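Local coordinates for protein cellulase, glycosyl hydrolase family 5, TPS linker, domain X (Spirochaeta thermophila, PDB 5E9P) that binds cellulose, probably its crystalline surface, and xylan as a type A carbohydrate-binding module with a jelly-roll fold attached to a family 5 cellulase, at residues I7-S12 and D24-D29; W33-N38 and V57-I62. All blocks are in the same frame, centred on the assembly; numbering follows the deposited sequence. Where two conformers were deposited one is given.

Interaction 1 (I7-S12 and D24-D29); sequences IALPFS and DQFSTD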
loop_
_atom_site.group_PDB
_atom_site.type_symbol
_atom_site.label_atom_id
_atom_site.label_comp_id
_atom_site.label_asym_id
_atom_site.label_seq_id
_atom_site.Cartn_x
_atom_site.Cartn_y
_atom_site.Cartn_z
ATOM N N ILE A 7 -3.434 -8.968 4.376
ATOM C CA ILE A 7 -2.889 -8.226 5.500
ATOM C C ILE A 7 -4.001 -7.497 6.222
ATOM O O ILE A 7 -5.070 -7.213 5.644
ATOM C CB ILE A 7 -1.765 -7.244 5.074
ATOM C CG1 ILE A 7 -2.295 -6.149 4.112
ATOM C CG2 ILE A 7 -0.605 -7.995 4.482
ATOM C CD1 ILE A 7 -1.364 -4.965 3.925
ATOM N N ALA A 8 -3.719 -7.145 7.468
ATOM C CA ALA A 8 -4.545 -6.291 8.304
ATOM C C ALA A 8 -3.931 -4.898 8.402
ATOM O O ALA A 8 -2.727 -4.741 8.250
ATOM C CB ALA A 8 -4.687 -6.869 9.696
ATOM N N LEU A 9 -4.811 -3.920 8.679
ATOM C CA LEU A 9 -4.357 -2.552 8.937
ATOM C C LEU A 9 -4.624 -2.236 10.387
ATOM O O LEU A 9 -5.642 -2.680 10.938
ATOM C CB LEU A 9 -5.098 -1.545 8.060
ATOM C CG LEU A 9 -4.972 -1.851 6.543
ATOM C CD1 LEU A 9 -5.648 -0.717 5.767
ATOM C CD2 LEU A 9 -3.546 -2.028 6.134
ATOM N N PRO A 10 -3.751 -1.447 11.052
ATOM C CA PRO A 10 -2.548 -0.845 10.475
ATOM C C PRO A 10 -1.462 -1.811 10.131
ATOM O O PRO A 10 -1.337 -2.869 10.758
ATOM C CB PRO A 10 -2.087 0.112 11.582
ATOM C CG PRO A 10 -2.654 -0.475 12.815
ATOM C CD PRO A 10 -3.949 -1.048 12.470
ATOM N N PHE A 11 -0.662 -1.439 9.165
ATOM C CA PHE A 11 0.419 -2.255 8.621
ATOM C C PHE A 11 1.664 -1.419 8.497
ATOM O O PHE A 11 1.616 -0.281 8.057
ATOM C CB PHE A 11 -0.026 -2.754 7.237
ATOM C CG PHE A 11 0.971 -3.613 6.514
ATOM C CD1 PHE A 11 1.021 -4.973 6.745
ATOM C CD2 PHE A 11 1.857 -3.094 5.609
ATOM C CE1 PHE A 11 1.876 -5.768 6.041
ATOM C CE2 PHE A 11 2.740 -3.903 4.936
ATOM C CZ PHE A 11 2.763 -5.233 5.174
ATOM N N SER A 12 2.784 -2.003 8.775
ATOM C CA SER A 12 4.059 -1.399 8.497
ATOM C C SER A 12 5.066 -2.447 8.178
ATOM O O SER A 12 5.022 -3.635 8.571
ATOM C CB SER A 12 4.489 -0.499 9.664
ATOM O OG SER A 12 4.546 -1.243 10.876
ATOM N N ASP A 24 -8.979 -5.523 2.521
ATOM C CA ASP A 24 -10.220 -4.853 2.294
ATOM C C ASP A 24 -10.496 -3.771 3.357
ATOM O O ASP A 24 -11.639 -3.309 3.462
ATOM C CB ASP A 24 -11.411 -5.840 2.184
ATOM C CG ASP A 24 -11.670 -6.578 3.529
ATOM O OD1 ASP A 24 -11.018 -6.312 4.515
ATOM O OD2 ASP A 24 -12.547 -7.461 3.536
ATOM N N GLN A 25 -9.452 -3.293 4.022
ATOM C CA GLN A 25 -9.616 -2.458 5.235
ATOM C C GLN A 25 -9.266 -0.988 5.019
ATOM O O GLN A 25 -9.223 -0.245 5.992
ATOM C CB GLN A 25 -8.794 -3.082 6.406
ATOM C CG GLN A 25 -9.153 -4.469 6.860
ATOM C CD GLN A 25 -8.321 -4.958 8.081
ATOM O OE1 GLN A 25 -7.600 -4.329 8.807
ATOM N NE2 GLN A 25 -8.527 -6.209 8.336
ATOM N N PHE A 26 -8.963 -0.540 3.801
ATOM C CA PHE A 26 -8.638 0.879 3.616
ATOM C C PHE A 26 -9.778 1.767 4.034
ATOM O O PHE A 26 -10.971 1.454 3.914
ATOM C CB PHE A 26 -8.357 1.213 2.141
ATOM C CG PHE A 26 -6.943 1.024 1.680
ATOM C CD1 PHE A 26 -6.154 -0.019 2.099
ATOM C CD2 PHE A 26 -6.369 1.906 0.770
ATOM C CE1 PHE A 26 -4.840 -0.169 1.650
ATOM C CE2 PHE A 26 -5.088 1.763 0.339
ATOM C CZ PHE A 26 -4.312 0.722 0.783
ATOM N N SER A 27 -9.414 2.978 4.488
ATOM C CA SER A 27 -10.416 4.034 4.680
ATOM C C SER A 27 -11.036 4.416 3.352
ATOM O O SER A 27 -10.315 4.623 2.383
ATOM C CB SER A 27 -9.726 5.255 5.259
ATOM O OG SER A 27 -10.635 6.333 5.372
ATOM N N THR A 28 -12.363 4.593 3.388
ATOM C CA THR A 28 -13.116 5.051 2.256
ATOM C C THR A 28 -13.780 6.428 2.497
ATOM O O THR A 28 -14.629 6.863 1.744
ATOM C CB THR A 28 -14.197 4.003 1.882
ATOM O OG1 THR A 28 -14.984 3.711 3.068
ATOM C CG2 THR A 28 -13.534 2.725 1.412
ATOM N N ASP A 29 -13.400 7.047 3.588
ATOM C CA ASP A 29 -13.999 8.326 4.055
ATOM C C ASP A 29 -13.244 9.492 3.513
ATOM O O ASP A 29 -12.086 9.738 3.946
ATOM C CB ASP A 29 -13.931 8.346 5.568
ATOM C CG ASP A 29 -14.365 9.671 6.178
ATOM O OD1 ASP A 29 -14.977 10.475 5.432
ATOM O OD2 ASP A 29 -14.126 9.854 7.392
HETATM O O HOH W 1 -7.964 -7.684 4.688
#
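At one end of this jelly-roll sandwich, L9 meets Q25 and F26 where two crossovers between the sheets come together: 7-10 leads from strand 5-6 to strand 11-14, while the long loop that links strand 17-23 to strand 36-40 begins with residues 24-29. The link is one side-chain-to-backbone hydrogen bond, L9 N to Q25 OE1, 2.8 Å long and almost straight at 174° on the hydrogen. The N-H comes down on the amide oxygen from above the carbonyl plane, about 50° out of it, so neither lone pair is used squarely. Q25 reaches it because CG stands beside its own backbone N (chi1 -61°) and the chain is extended beyond. The same oxygen comes within 3.3 Å of L9 O, but both are acceptors and do not bond, while A8 packs alongside the amide with CB 4.0 Å from Q25 OE1. The side chains of L9 and Q25 lie alongside one another, running opposite ways: the branch carbon L9 CG rests 4.0 Å from Q25 CB, and L9 CD1 carries on over the backbone to lie 3.6 Å from Q25 O. Q25 O also accepts a hydrogen bond from R35 NH2. CB of F26 points away from 7-12, but its ring swings back toward L9; the ring also stacks with W70, and I85 touches the side chains of both L9 and F26. A bond between Q25 N and T23 OG1 ties Q25 to the end of strand 17-23. Water 1 adds a second, solvent-mediated link, accepting from D24 N and bonded to I7 O at 3.1 Å. The apolar end of the contact is a single approach, L9 CD1 set obliquely against the F26 ring at 3.8 Å from its CD1.

Interaction 2 (W33-N38 and V57-I62); sequences WSRYVN and VAQHQI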
loop_
_atom_site.group_PDB
_atom_site.type_symbol
_atom_site.label_atom_id
_atom_site.label_comp_id
_atom_site.label_asym_id
_atom_site.label_seq_id
_atom_site.Cartn_x
_atom_site.Cartn_y
_atom_site.Cartn_z
ATOM N N TRP A 33 -8.005 12.291 6.844
ATOM C CA TRP A 33 -6.612 12.480 6.444
ATOM C C TRP A 33 -5.670 11.821 7.407
ATOM O O TRP A 33 -4.436 11.997 7.274
ATOM C CB TRP A 33 -6.338 13.997 6.333
ATOM C CG TRP A 33 -7.078 14.585 5.240
ATOM C CD1 TRP A 33 -8.301 15.150 5.335
ATOM C CD2 TRP A 33 -6.775 14.580 3.839
ATOM N NE1 TRP A 33 -8.745 15.514 4.110
ATOM C CE2 TRP A 33 -7.829 15.166 3.165
ATOM C CE3 TRP A 33 -5.700 14.085 3.104
ATOM C CZ2 TRP A 33 -7.878 15.288 1.833
ATOM C CZ3 TRP A 33 -5.725 14.217 1.767
ATOM C CH2 TRP A 33 -6.820 14.839 1.111
ATOM N N SER A 34 -6.174 11.053 8.389
ATOM C CA SER A 34 -5.372 10.287 9.357
ATOM C C SER A 34 -4.916 8.913 8.851
ATOM O O SER A 34 -3.901 8.413 9.329
ATOM C CB SER A 34 -6.111 10.087 10.680
ATOM O OG SER A 34 -7.085 9.018 10.790
ATOM N N ARG A 35 -5.681 8.335 7.912
ATOM C CA ARG A 35 -5.399 6.996 7.445
ATOM C C ARG A 35 -4.779 7.085 6.069
ATOM O O ARG A 35 -5.449 7.242 5.055
ATOM C CB ARG A 35 -6.609 6.094 7.477
ATOM C CG ARG A 35 -7.053 5.878 8.885
ATOM C CD ARG A 35 -7.938 4.819 9.131
ATOM N NE ARG A 35 -7.387 3.546 8.658
ATOM C CZ ARG A 35 -8.146 2.593 8.078
ATOM N NH1 ARG A 35 -9.495 2.713 8.015
ATOM N NH2 ARG A 35 -7.509 1.576 7.632
ATOM N N TYR A 36 -3.435 7.019 6.046
ATOM C CA TYR A 36 -2.642 7.234 4.867
ATOM C C TYR A 36 -1.849 5.982 4.481
ATOM O O TYR A 36 -1.771 5.018 5.271
ATOM C CB TYR A 36 -1.707 8.463 5.076
ATOM C CG TYR A 36 -0.802 8.296 6.301
ATOM C CD1 TYR A 36 0.341 7.513 6.276
ATOM C CD2 TYR A 36 -1.089 8.927 7.518
ATOM C CE1 TYR A 36 1.219 7.424 7.347
ATOM C CE2 TYR A 36 -0.169 8.873 8.566
ATOM C CZ TYR A 36 0.976 8.032 8.444
ATOM O OH TYR A 36 1.845 7.944 9.532
ATOM N N VAL A 37 -1.271 6.055 3.303
ATOM C CA VAL A 37 -0.173 5.204 2.849
ATOM C C VAL A 37 1.035 6.105 2.739
ATOM O O VAL A 37 0.951 7.208 2.168
ATOM C CB VAL A 37 -0.489 4.547 1.488
ATOM C CG1 VAL A 37 0.681 3.727 1.009
ATOM C CG2 VAL A 37 -1.794 3.777 1.526
ATOM N N ASN A 38 2.186 5.671 3.260
ATOM C CA ASN A 38 3.414 6.452 3.180
ATOM C C ASN A 38 4.549 5.501 2.884
ATOM O O ASN A 38 4.593 4.394 3.429
ATOM C CB ASN A 38 3.666 7.202 4.506
ATOM C CG ASN A 38 4.612 8.328 4.344
ATOM O OD1 ASN A 38 4.562 9.054 3.352
ATOM N ND2 ASN A 38 5.454 8.551 5.306
ATOM N N VAL A 57 -0.069 9.499 0.686
ATOM C CA VAL A 57 -1.365 9.606 0.046
ATOM C C VAL A 57 -2.432 9.165 1.024
ATOM O O VAL A 57 -2.247 8.153 1.744
ATOM C CB VAL A 57 -1.396 8.828 -1.283
ATOM C CG1 VAL A 57 -1.062 7.333 -1.102
ATOM C CG2 VAL A 57 -2.728 8.983 -1.996
ATOM N N ALA A 58 -3.569 9.845 1.068
ATOM C CA ALA A 58 -4.641 9.402 1.945
ATOM C C ALA A 58 -5.316 8.151 1.332
ATOM O O ALA A 58 -5.563 8.112 0.122
ATOM C CB ALA A 58 -5.680 10.496 2.134
ATOM N N GLN A 59 -5.671 7.195 2.181
ATOM C CA GLN A 59 -6.313 5.961 1.685
ATOM C C GLN A 59 -7.609 6.297 0.915
ATOM O O GLN A 59 -7.905 5.620 -0.055
ATOM C CB GLN A 59 -6.594 5.043 2.825
ATOM C CG GLN A 59 -5.330 4.372 3.347
ATOM C CD GLN A 59 -5.538 3.676 4.661
ATOM O OE1 GLN A 59 -6.634 3.192 4.979
ATOM N NE2 GLN A 59 -4.474 3.613 5.468
ATOM N N HIS A 60 -8.330 7.338 1.344
ATOM C CA HIS A 60 -9.603 7.629 0.676
ATOM C C HIS A 60 -9.423 8.052 -0.767
ATOM O O HIS A 60 -10.427 8.100 -1.496
ATOM C CB HIS A 60 -10.408 8.656 1.448
ATOM C CG HIS A 60 -9.871 10.071 1.343
ATOM N ND1 HIS A 60 -9.362 10.760 2.431
ATOM C CD2 HIS A 60 -9.860 10.933 0.300
ATOM C CE1 HIS A 60 -8.990 11.947 2.030
ATOM N NE2 HIS A 60 -9.281 12.088 0.748
ATOM N N GLN A 61 -8.207 8.395 -1.173
ATOM C CA GLN A 61 -7.945 8.828 -2.534
ATOM C C GLN A 61 -7.814 7.657 -3.464
ATOM O O GLN A 61 -7.680 7.835 -4.698
ATOM C CB GLN A 61 -6.665 9.662 -2.518
ATOM C CG GLN A 61 -6.721 10.920 -1.647
ATOM C CD GLN A 61 -5.407 11.693 -1.670
ATOM O OE1 GLN A 61 -4.666 11.713 -0.712
ATOM N NE2 GLN A 61 -5.060 12.146 -2.839
ATOM N N ILE A 62 -7.801 6.424 -2.933
ATOM C CA ILE A 62 -7.505 5.210 -3.694
ATOM C C ILE A 62 -8.762 4.351 -3.691
ATOM O O ILE A 62 -9.071 3.726 -2.672
ATOM C CB ILE A 62 -6.315 4.436 -3.086
ATOM C CG1 ILE A 62 -5.102 5.383 -2.908
ATOM C CG2 ILE A 62 -6.020 3.239 -3.962
ATOM C CD1 ILE A 62 -3.932 4.716 -2.234
#
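V37 and V57 form the antiparallel hydrogen-bonded pair that joins strand 36-40 to strand 56-58: V37 N gives to V57 O at 2.8 Å and V57 N to V37 O at 2.9 Å. Beyond it, the non-hydrogen-bonded pair Y36-A58 ends the ladder and the chain turns into the 3-10 segment 59-61. There Q59 N takes over, donating to R35 O at 2.9 Å in the carbonyl plane. In the conformer given, Q61 OE1 accepts from A58 N at 2.8 Å. With CG beside the backbone N (chi1 -74°), the extended Q59 side chain crosses R35 obliquely: its NE2 gives to Y36 O at 3.1 Å, 62° above that carbonyl plane, and also to the terminal carboxylate of K86, while OE1 accepts from S27 N. OE1 also sits over one face of the R35 guanidinium, 3.2 Å from NH2, at too poor an angle to bond; R35 NH2 pairs with K86 OXT and Q25 O instead. A leucine in place of Q59 would probably leave S27 N without its acceptor and Y36 O without its amide donor. On the outer side, H60 points its edge at the face of W33, CE1 3.5 Å from CZ2 with the planes at 85°, and A58 CB meets W33 CE3 obliquely at 3.7 Å. Strand 56-58 is the edge strand; 36-40 lies between it and 82-85, and V37 packs on L45 and I47 of the opposing sheet and beside I85 of its own.

Overall arrangement
From the N terminus, the chain leaves strand 5-6 and crosses to the other sheet through 7-12; after strand 11-14, strand 17-23 lies back in the first sheet, and 24-29 starts the second crossing, where interaction 1 closes a loop made largely of those two strands. Interaction 2 opens just afterwards at 33-38 and closes at 57-62, around strands 44-47 and 50-51. The two are in series, neither nested nor crossed. Interaction 1 ties the two crossovers to each other; interaction 2 pairs strands 36-40 and 56-58 within the four-stranded sheet. Their centres are 10 Å apart, and probable hydrogen bonds from S27 N to Q59 OE1 and from R35 NH2 to Q25 O join them.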